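Local coordinates for protein glucose-6-phosphate 1-dehydrogenase (Kluyveromyces lactis, PDB 7E6I) that catalyses the NADP+-dependent oxidation of glucose 6-phosphate to 6-phosphogluconolactone, the entry step of the oxidative pentose phosphate pathway, at residues P299-D304 / S311-F316; L246-T251 / D433-V438; D6-I11 / A109-D114. One frame throughout, in Å; residues are numbered along the deposited sequence.

Contact 1 of 3, residues P299-D304 / S311-F316; sequences PSYLDD and SKCVTF
One face of the Tyr301 ring takes the CG2 methyl of Thr315, which lies toward the rim and 4.0 Å from CD1, while Ser311 OG meets the ring edge in plane, 3.5 Å from CE2. Both segments belong to the long connection between strands 285-291 and 316-321 of the mixed sheet, with Tyr301 opening a type I turn and Thr315 and Phe316 forming a classic beta bulge opposite Gly288. Cys313 approaches the ring obliquely: its SG is 4.9 Å from the centroid of the Tyr301 ring, its CB packs against CE2, and Tyr301 OH is 3.5 Å from Cys313 CB. With CG anti to the backbone N (chi1 173°), Tyr301 reaches toward 311-316, and its OH hydrogen-bonds to Asp233 OD1, an atom that Ser311 OG also binds. A phenylalanine here lacks the hydroxyl, which would probably leave Asp233 OD1 to Ser311 alone of the two and the ring less firmly fixed. Thr315, whose OG1 pairs with Tyr461, also shares a backbone bond with Lys339 of the glucose 6-phosphate pocket. Ser311 OG accepts from Cys313 N, 3.2 Å away, in an ST turn, and the CB of the same serine rests 3.8 Å from Leu302 CD2.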
loop_
_atom_site.group_PDB
_atom_site.type_symbol
_atom_site.label_atom_id
_atom_site.label_comp_id
_atom_site.label_asym_id
_atom_site.label_seq_id
_atom_site.Cartn_x
_atom_site.Cartn_y
_atom_site.Cartn_z
ATOM N N PRO A 299 -2.911 -5.099 27.642
ATOM C CA PRO A 299 -4.215 -4.479 27.884
ATOM C C PRO A 299 -5.213 -4.827 26.793
ATOM O O PRO A 299 -4.855 -5.197 25.674
ATOM C CB PRO A 299 -3.890 -2.986 27.853
ATOM C CG PRO A 299 -2.795 -2.899 26.826
ATOM C CD PRO A 299 -1.979 -4.172 26.974
ATOM N N SER A 300 -6.489 -4.698 27.138
ATOM C CA SER A 300 -7.519 -4.760 26.118
ATOM C C SER A 300 -7.492 -3.486 25.275
ATOM O O SER A 300 -6.841 -2.491 25.612
ATOM C CB SER A 300 -8.894 -4.944 26.754
ATOM O OG SER A 300 -9.261 -3.784 27.482
ATOM N N TYR A 301 -8.206 -3.527 24.149
ATOM C CA TYR A 301 -8.378 -2.303 23.382
ATOM C C TYR A 301 -9.049 -1.223 24.229
ATOM O O TYR A 301 -8.703 -0.039 24.116
ATOM C CB TYR A 301 -9.177 -2.593 22.108
ATOM C CG TYR A 301 -9.546 -1.354 21.318
ATOM C CD1 TYR A 301 -8.590 -0.669 20.575
ATOM C CD2 TYR A 301 -10.852 -0.878 21.305
ATOM C CE1 TYR A 301 -8.922 0.458 19.855
ATOM C CE2 TYR A 301 -11.192 0.244 20.577
ATOM C CZ TYR A 301 -10.226 0.916 19.859
ATOM O OH TYR A 301 -10.567 2.055 19.148
ATOM N N LEU A 302 -9.966 -1.622 25.118
ATOM C CA LEU A 302 -10.715 -0.678 25.941
ATOM C C LEU A 302 -9.911 -0.146 27.123
ATOM O O LEU A 302 -10.211 0.944 27.621
ATOM C CB LEU A 302 -12.008 -1.331 26.441
ATOM C CG LEU A 302 -13.025 -1.783 25.380
ATOM C CD1 LEU A 302 -14.171 -2.512 26.034
ATOM C CD2 LEU A 302 -13.558 -0.623 24.538
ATOM N N ASP A 303 -8.896 -0.883 27.585
ATOM C CA ASP A 303 -8.003 -0.368 28.618
ATOM C C ASP A 303 -7.339 0.938 28.214
ATOM O O ASP A 303 -6.821 1.646 29.081
ATOM C CB ASP A 303 -6.914 -1.388 28.939
ATOM C CG ASP A 303 -7.423 -2.545 29.749
ATOM O OD1 ASP A 303 -8.548 -2.445 30.280
ATOM O OD2 ASP A 303 -6.705 -3.565 29.842
ATOM N N ASP A 304 -7.300 1.253 26.922
ATOM C CA ASP A 304 -6.723 2.511 26.475
ATOM C C ASP A 304 -7.495 3.676 27.083
ATOM O O ASP A 304 -8.725 3.743 26.982
ATOM C CB ASP A 304 -6.749 2.581 24.944
ATOM C CG ASP A 304 -5.905 3.715 24.392
ATOM O OD1 ASP A 304 -6.123 4.877 24.804
ATOM O OD2 ASP A 304 -5.030 3.453 23.531
ATOM N N SER A 311 -16.956 1.181 23.140
ATOM C CA SER A 311 -16.488 1.218 21.762
ATOM C C SER A 311 -16.722 -0.110 21.047
ATOM O O SER A 311 -16.330 -1.171 21.538
ATOM C CB SER A 311 -15.003 1.565 21.732
ATOM O OG SER A 311 -14.486 1.389 20.432
ATOM N N LYS A 312 -17.342 -0.046 19.870
ATOM C CA LYS A 312 -17.503 -1.206 19.003
ATOM C C LYS A 312 -16.425 -1.279 17.919
ATOM O O LYS A 312 -16.647 -1.908 16.875
ATOM C CB LYS A 312 -18.889 -1.192 18.360
ATOM C CG LYS A 312 -20.049 -1.184 19.344
ATOM C CD LYS A 312 -21.318 -1.759 18.696
ATOM C CE LYS A 312 -21.785 -0.892 17.523
ATOM N NZ LYS A 312 -23.167 -0.337 17.707
ATOM N N CYS A 313 -15.269 -0.650 18.135
ATOM C CA CYS A 313 -14.263 -0.567 17.084
ATOM C C CYS A 313 -13.724 -1.952 16.727
ATOM O O CYS A 313 -13.375 -2.750 17.606
ATOM C CB CYS A 313 -13.118 0.340 17.506
ATOM S SG CYS A 313 -11.918 0.601 16.183
ATOM N N VAL A 314 -13.641 -2.225 15.431
ATOM C CA VAL A 314 -13.148 -3.501 14.924
ATOM C C VAL A 314 -11.633 -3.418 14.760
ATOM O O VAL A 314 -11.133 -2.607 13.973
ATOM C CB VAL A 314 -13.824 -3.852 13.589
ATOM C CG1 VAL A 314 -13.278 -5.121 13.055
ATOM C CG2 VAL A 314 -15.325 -3.981 13.766
ATOM N N THR A 315 -10.898 -4.273 15.474
ATOM C CA THR A 315 -9.453 -4.378 15.283
ATOM C C THR A 315 -9.050 -5.646 14.534
ATOM O O THR A 315 -7.871 -5.810 14.190
ATOM C CB THR A 315 -8.722 -4.295 16.639
ATOM O OG1 THR A 315 -9.033 -5.444 17.433
ATOM C CG2 THR A 315 -9.154 -3.053 17.403
ATOM N N PHE A 316 -9.999 -6.546 14.272
ATOM C CA PHE A 316 -9.790 -7.705 13.419
ATOM C C PHE A 316 -11.032 -7.884 12.574
ATOM O O PHE A 316 -12.141 -7.879 13.114
ATOM C CB PHE A 316 -9.543 -8.990 14.224
ATOM C CG PHE A 316 -9.490 -10.231 13.370
ATOM C CD1 PHE A 316 -10.647 -10.819 12.884
ATOM C CD2 PHE A 316 -8.280 -10.795 13.042
ATOM C CE1 PHE A 316 -10.591 -11.919 12.084
ATOM C CE2 PHE A 316 -8.227 -11.901 12.245
ATOM C CZ PHE A 316 -9.390 -12.465 11.763
#

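Contact 2 of 3, residues L246-T251 / D433-V438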
loop_
_atom_site.group_PDB
_atom_site.type_symbol
_atom_site.label_atom_id
_atom_site.label_comp_id
_atom_site.label_asym_id
_atom_site.label_seq_id
_atom_site.Cartn_x
_atom_site.Cartn_y
_atom_site.Cartn_z
ATOM N N LEU A 246 -4.864 -4.123 1.250
ATOM C CA LEU A 246 -5.229 -5.499 0.922
ATOM C C LEU A 246 -6.064 -5.564 -0.355
ATOM O O LEU A 246 -5.895 -6.485 -1.167
ATOM C CB LEU A 246 -5.966 -6.132 2.106
ATOM C CG LEU A 246 -5.147 -6.311 3.406
ATOM C CD1 LEU A 246 -5.702 -7.435 4.270
ATOM C CD2 LEU A 246 -3.653 -6.557 3.094
ATOM N N LEU A 247 -6.971 -4.604 -0.555
ATOM C CA LEU A 247 -7.752 -4.594 -1.788
ATOM C C LEU A 247 -6.849 -4.418 -3.001
ATOM O O LEU A 247 -7.060 -5.056 -4.039
ATOM C CB LEU A 247 -8.810 -3.496 -1.744
ATOM C CG LEU A 247 -9.765 -3.488 -2.943
ATOM C CD1 LEU A 247 -10.417 -4.867 -3.105
ATOM C CD2 LEU A 247 -10.828 -2.399 -2.803
ATOM N N GLN A 248 -5.827 -3.573 -2.882
ATOM C CA GLN A 248 -4.868 -3.400 -3.969
ATOM C C GLN A 248 -4.232 -4.730 -4.354
ATOM O O GLN A 248 -4.240 -5.118 -5.528
ATOM C CB GLN A 248 -3.786 -2.399 -3.557
ATOM C CG GLN A 248 -4.188 -0.938 -3.682
ATOM C CD GLN A 248 -4.475 -0.528 -5.119
ATOM O OE1 GLN A 248 -4.082 -1.208 -6.061
ATOM N NE2 GLN A 248 -5.162 0.588 -5.288
ATOM N N VAL A 249 -3.674 -5.442 -3.367
ATOM C CA VAL A 249 -3.080 -6.752 -3.614
ATOM C C VAL A 249 -4.070 -7.669 -4.321
ATOM O O VAL A 249 -3.740 -8.321 -5.317
ATOM C CB VAL A 249 -2.602 -7.373 -2.291
ATOM C CG1 VAL A 249 -2.241 -8.848 -2.501
ATOM C CG2 VAL A 249 -1.441 -6.573 -1.721
ATOM N N LEU A 250 -5.295 -7.752 -3.798
ATOM C CA LEU A 250 -6.280 -8.685 -4.342
ATOM C C LEU A 250 -6.573 -8.351 -5.788
ATOM O O LEU A 250 -6.730 -9.232 -6.643
ATOM C CB LEU A 250 -7.560 -8.621 -3.504
ATOM C CG LEU A 250 -8.757 -9.440 -3.978
ATOM C CD1 LEU A 250 -8.376 -10.939 -4.035
ATOM C CD2 LEU A 250 -9.963 -9.198 -3.062
ATOM N N THR A 251 -6.596 -7.067 -6.074
ATOM C CA THR A 251 -6.821 -6.582 -7.423
ATOM C C THR A 251 -5.714 -7.056 -8.373
ATOM O O THR A 251 -5.985 -7.522 -9.488
ATOM C CB THR A 251 -6.937 -5.056 -7.300
ATOM O OG1 THR A 251 -8.287 -4.664 -7.522
ATOM C CG2 THR A 251 -6.069 -4.351 -8.183
ATOM N N ASP A 433 -8.502 7.731 -10.136
ATOM C CA ASP A 433 -9.714 8.268 -9.523
ATOM C C ASP A 433 -10.894 7.294 -9.622
ATOM O O ASP A 433 -11.660 7.150 -8.658
ATOM C CB ASP A 433 -10.064 9.625 -10.138
ATOM C CG ASP A 433 -10.313 9.548 -11.637
ATOM O OD1 ASP A 433 -9.546 8.848 -12.335
ATOM O OD2 ASP A 433 -11.262 10.198 -12.125
ATOM N N ASP A 434 -11.059 6.599 -10.760
ATOM C CA ASP A 434 -12.146 5.621 -10.836
ATOM C C ASP A 434 -11.872 4.413 -9.948
ATOM O O ASP A 434 -12.804 3.851 -9.349
ATOM C CB ASP A 434 -12.411 5.177 -12.284
ATOM C CG ASP A 434 -11.155 4.687 -13.028
ATOM O OD1 ASP A 434 -10.022 4.827 -12.516
ATOM O OD2 ASP A 434 -11.311 4.170 -14.166
ATOM N N GLU A 435 -10.602 4.023 -9.838
ATOM C CA GLU A 435 -10.194 2.987 -8.897
ATOM C C GLU A 435 -10.615 3.343 -7.473
ATOM O O GLU A 435 -11.173 2.515 -6.739
ATOM C CB GLU A 435 -8.677 2.825 -8.997
ATOM C CG GLU A 435 -8.078 1.648 -8.292
ATOM C CD GLU A 435 -6.557 1.589 -8.488
ATOM O OE1 GLU A 435 -5.991 2.472 -9.186
ATOM O OE2 GLU A 435 -5.922 0.656 -7.949
ATOM N N LEU A 436 -10.340 4.579 -7.063
ATOM C CA LEU A 436 -10.777 5.057 -5.758
ATOM C C LEU A 436 -12.294 4.999 -5.638
ATOM O O LEU A 436 -12.845 4.495 -4.645
ATOM C CB LEU A 436 -10.279 6.492 -5.570
ATOM C CG LEU A 436 -9.879 7.039 -4.215
ATOM C CD1 LEU A 436 -9.382 5.938 -3.298
ATOM C CD2 LEU A 436 -8.809 8.093 -4.444
ATOM N N ASP A 437 -12.989 5.509 -6.651
ATOM C CA ASP A 437 -14.438 5.590 -6.572
ATOM C C ASP A 437 -15.055 4.210 -6.404
ATOM O O ASP A 437 -15.906 4.003 -5.531
ATOM C CB ASP A 437 -14.985 6.283 -7.815
ATOM C CG ASP A 437 -16.484 6.414 -7.778
ATOM O OD1 ASP A 437 -17.015 7.059 -6.851
ATOM O OD2 ASP A 437 -17.142 5.856 -8.676
ATOM N N VAL A 438 -14.617 3.239 -7.215
ATOM C CA VAL A 438 -15.210 1.904 -7.146
ATOM C C VAL A 438 -14.855 1.218 -5.832
ATOM O O VAL A 438 -15.675 0.490 -5.251
ATOM C CB VAL A 438 -14.770 1.061 -8.351
ATOM C CG1 VAL A 438 -15.386 -0.322 -8.264
ATOM C CG2 VAL A 438 -15.178 1.744 -9.627
#
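Gln248 and Glu435 cross at about a right angle between two helices, their amide and carboxylate planes 67° apart; their CA atoms, the closest between 246-251 and 433-438, are 9.7 Å apart. From CB the glutamine chain leaves its helix and bends at chi2 (-63°), which brings the amide round toward 433-438. CD comes to 3.4 Å from Glu435 OE2. NE2 makes the bond proper, donating to Glu435 OE2 over 2.8 Å at 153°; the acceptor lies close to the amide plane, whereas the donor stands well above the carboxylate plane. OE1 is 3.2 Å from the same Glu435 OE2, two acceptors whose repulsion is probably offset by Lys270, whose NZ binds both oxygens and probably keeps the glutamate charged. Thus Glu435 OE2 is gripped by an amide N-H and an ammonium group, while its OE1 accepts from Arg432 N just before the helix. Helix 236-254 also carries His245, probably the proton acceptor, one turn before Gln248. Its far side packs through Leu246 and Leu250 on strand 333-338 and through Val249 on strand 212-220, while helix 263-276 brings Lys270 to the junction with helix 433-451.

Contact 3 of 3, residues D6-I11 / A109-D114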
loop_
_atom_site.group_PDB
_atom_site.type_symbol
_atom_site.label_atom_id
_atom_site.label_comp_id
_atom_site.label_asym_id
_atom_site.label_seq_id
_atom_site.Cartn_x
_atom_site.Cartn_y
_atom_site.Cartn_z
ATOM N N ASP A 6 15.092 14.219 -14.838
ATOM C CA ASP A 6 16.485 13.903 -14.536
ATOM C C ASP A 6 17.216 15.138 -14.021
ATOM O O ASP A 6 17.384 15.299 -12.810
ATOM C CB ASP A 6 17.186 13.336 -15.774
ATOM C CG ASP A 6 18.421 12.494 -15.434
ATOM O OD1 ASP A 6 18.772 12.368 -14.236
ATOM O OD2 ASP A 6 19.045 11.956 -16.382
ATOM N N GLU A 7 17.626 16.028 -14.920
ATOM C CA GLU A 7 18.465 17.172 -14.564
ATOM C C GLU A 7 17.619 18.382 -14.188
ATOM O O GLU A 7 16.590 18.657 -14.809
ATOM C CB GLU A 7 19.399 17.550 -15.718
ATOM C CG GLU A 7 19.879 16.380 -16.582
ATOM C CD GLU A 7 18.826 15.886 -17.601
ATOM O OE1 GLU A 7 17.947 16.684 -18.006
ATOM O OE2 GLU A 7 18.878 14.693 -17.994
ATOM N N ASN A 8 18.064 19.097 -13.155
ATOM C CA ASN A 8 17.478 20.381 -12.759
ATOM C C ASN A 8 16.003 20.257 -12.387
ATOM O O ASN A 8 15.238 21.223 -12.485
ATOM C CB ASN A 8 17.677 21.433 -13.855
ATOM C CG ASN A 8 19.101 21.465 -14.362
ATOM O OD1 ASN A 8 20.047 21.379 -13.578
ATOM N ND2 ASN A 8 19.263 21.544 -15.679
ATOM N N THR A 9 15.596 19.074 -11.943
ATOM C CA THR A 9 14.274 18.901 -11.370
ATOM C C THR A 9 14.233 19.469 -9.957
ATOM O O THR A 9 15.157 19.277 -9.159
ATOM C CB THR A 9 13.894 17.425 -11.356
ATOM O OG1 THR A 9 15.061 16.642 -11.080
ATOM C CG2 THR A 9 13.402 17.037 -12.700
ATOM N N VAL A 10 13.162 20.187 -9.652
ATOM C CA VAL A 10 12.952 20.710 -8.312
ATOM C C VAL A 10 11.860 19.879 -7.650
ATOM O O VAL A 10 10.739 19.761 -8.164
ATOM C CB VAL A 10 12.620 22.211 -8.327
ATOM C CG1 VAL A 10 11.714 22.535 -9.493
ATOM C CG2 VAL A 10 12.005 22.656 -6.988
ATOM N N ILE A 11 12.206 19.272 -6.526
ATOM C CA ILE A 11 11.272 18.518 -5.711
ATOM C C ILE A 11 10.964 19.368 -4.489
ATOM O O ILE A 11 11.860 19.647 -3.683
ATOM C CB ILE A 11 11.856 17.153 -5.317
ATOM C CG1 ILE A 11 12.086 16.292 -6.561
ATOM C CG2 ILE A 11 10.963 16.441 -4.333
ATOM C CD1 ILE A 11 12.997 15.086 -6.310
ATOM N N ALA A 109 16.728 29.266 -13.951
ATOM C CA ALA A 109 17.429 30.171 -14.850
ATOM C C ALA A 109 18.938 30.054 -14.718
ATOM O O ALA A 109 19.641 30.055 -15.727
ATOM C CB ALA A 109 16.996 31.613 -14.586
ATOM N N GLU A 110 19.445 29.949 -13.487
ATOM C CA GLU A 110 20.853 29.647 -13.257
ATOM C C GLU A 110 21.280 28.353 -13.943
ATOM O O GLU A 110 22.467 28.189 -14.254
ATOM C CB GLU A 110 21.120 29.577 -11.750
ATOM C CG GLU A 110 22.591 29.568 -11.355
ATOM C CD GLU A 110 22.911 28.506 -10.309
ATOM O OE1 GLU A 110 22.157 28.400 -9.312
ATOM O OE2 GLU A 110 23.913 27.775 -10.488
ATOM N N LYS A 111 20.349 27.423 -14.158
ATOM C CA LYS A 111 20.513 26.324 -15.104
ATOM C C LYS A 111 19.600 26.604 -16.285
ATOM O O LYS A 111 18.438 26.970 -16.096
ATOM C CB LYS A 111 20.163 24.974 -14.472
ATOM C CG LYS A 111 20.464 24.881 -12.991
ATOM C CD LYS A 111 21.947 24.662 -12.773
ATOM C CE LYS A 111 22.255 24.314 -11.331
ATOM N NZ LYS A 111 23.145 23.124 -11.251
ATOM N N LYS A 112 20.117 26.464 -17.491
ATOM C CA LYS A 112 19.324 26.823 -18.661
ATOM C C LYS A 112 18.204 25.806 -18.790
ATOM O O LYS A 112 18.406 24.709 -19.317
ATOM C CB LYS A 112 20.187 26.871 -19.918
ATOM C CG LYS A 112 21.267 27.967 -19.929
ATOM C CD LYS A 112 22.530 27.571 -19.151
ATOM C CE LYS A 112 23.666 28.570 -19.342
ATOM N NZ LYS A 112 24.283 28.954 -18.042
ATOM N N VAL A 113 17.020 26.152 -18.289
ATOM C CA VAL A 113 15.867 25.257 -18.318
ATOM C C VAL A 113 14.814 25.862 -19.235
ATOM O O VAL A 113 14.290 26.947 -18.954
ATOM C CB VAL A 113 15.290 25.006 -16.915
ATOM C CG1 VAL A 113 13.953 24.287 -17.019
ATOM C CG2 VAL A 113 16.255 24.191 -16.072
ATOM N N ASP A 114 14.508 25.159 -20.328
ATOM C CA ASP A 114 13.425 25.528 -21.232
ATOM C C ASP A 114 12.096 24.901 -20.842
ATOM O O ASP A 114 11.042 25.380 -21.279
ATOM C CB ASP A 114 13.760 25.104 -22.666
ATOM C CG ASP A 114 14.572 26.140 -23.404
ATOM O OD1 ASP A 114 14.145 27.316 -23.422
ATOM O OD2 ASP A 114 15.631 25.781 -23.968
#
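Asn8 OD1 is flanked by three methylene groups of Lys111, with CG 3.6 Å from it and CB and CD only slightly farther. These are contacts with carbon, and Lys111 NZ lies 4.2 Å from the same Asn8 OD1, too distant for a direct bond. Lys111 CB sits against the whole amide, 3.7 Å from Asn8 CG, OD1 and ND2 alike. Next to it, Val113 adds its CG2 methyl, which comes 3.8 Å from Asn8 CB and 4.0 Å from Asn8 ND2, the two side chains sliding past each other in opposite directions. Asn8 thus leans on two residues of the loop that follows helix 94-110, Lys111 being the first to leave the helical conformation. The backbone of Asn8 has left-handed helical angles (phi 60°, psi 26°), and Asn8 N is bonded to Thr41 OG1. The chi1 of Lys111 (-32°) is away from the staggered value, and a bend at chi2 carries CD past the amide oxygen. The segments join the entry of strand 10-14, in the parallel sheet of the Rossmann-type NADP-binding domain, to the helix-to-strand connection that leads into its neighbour, strand 117-122. With methylene and methyl groups packed on an uncharged amide, this partly exposed contact rests mainly on van der Waals packing and probably depends little on a direct charged bond, though the ammonium group near the amide oxygen may add a weak attraction.

Contact 3 comes first along the chain, at the start of strand 10-14, inside the parallel sheet of the nucleotide-binding domain; contacts 1 and 2 belong to the C-terminal domain. Residues 299-304 and 311-316 fall between the two helices of contact 2 in sequence. Contacts 1 and 2, with centres about 28 Å apart, relate to the same mixed sheet: contact 1 lies in the connection between strands 285-291 and 316-321, and helix 236-254 of contact 2 packs on strands 212-220 and 333-338. Contact 3 is about 51 Å from contact 1 and 35 Å from contact 2, centre to centre. The side chains of Thr315 and Gln248 come within about 10 and 11 Å of bound glucose 6-phosphate; contact 3 is remote from it.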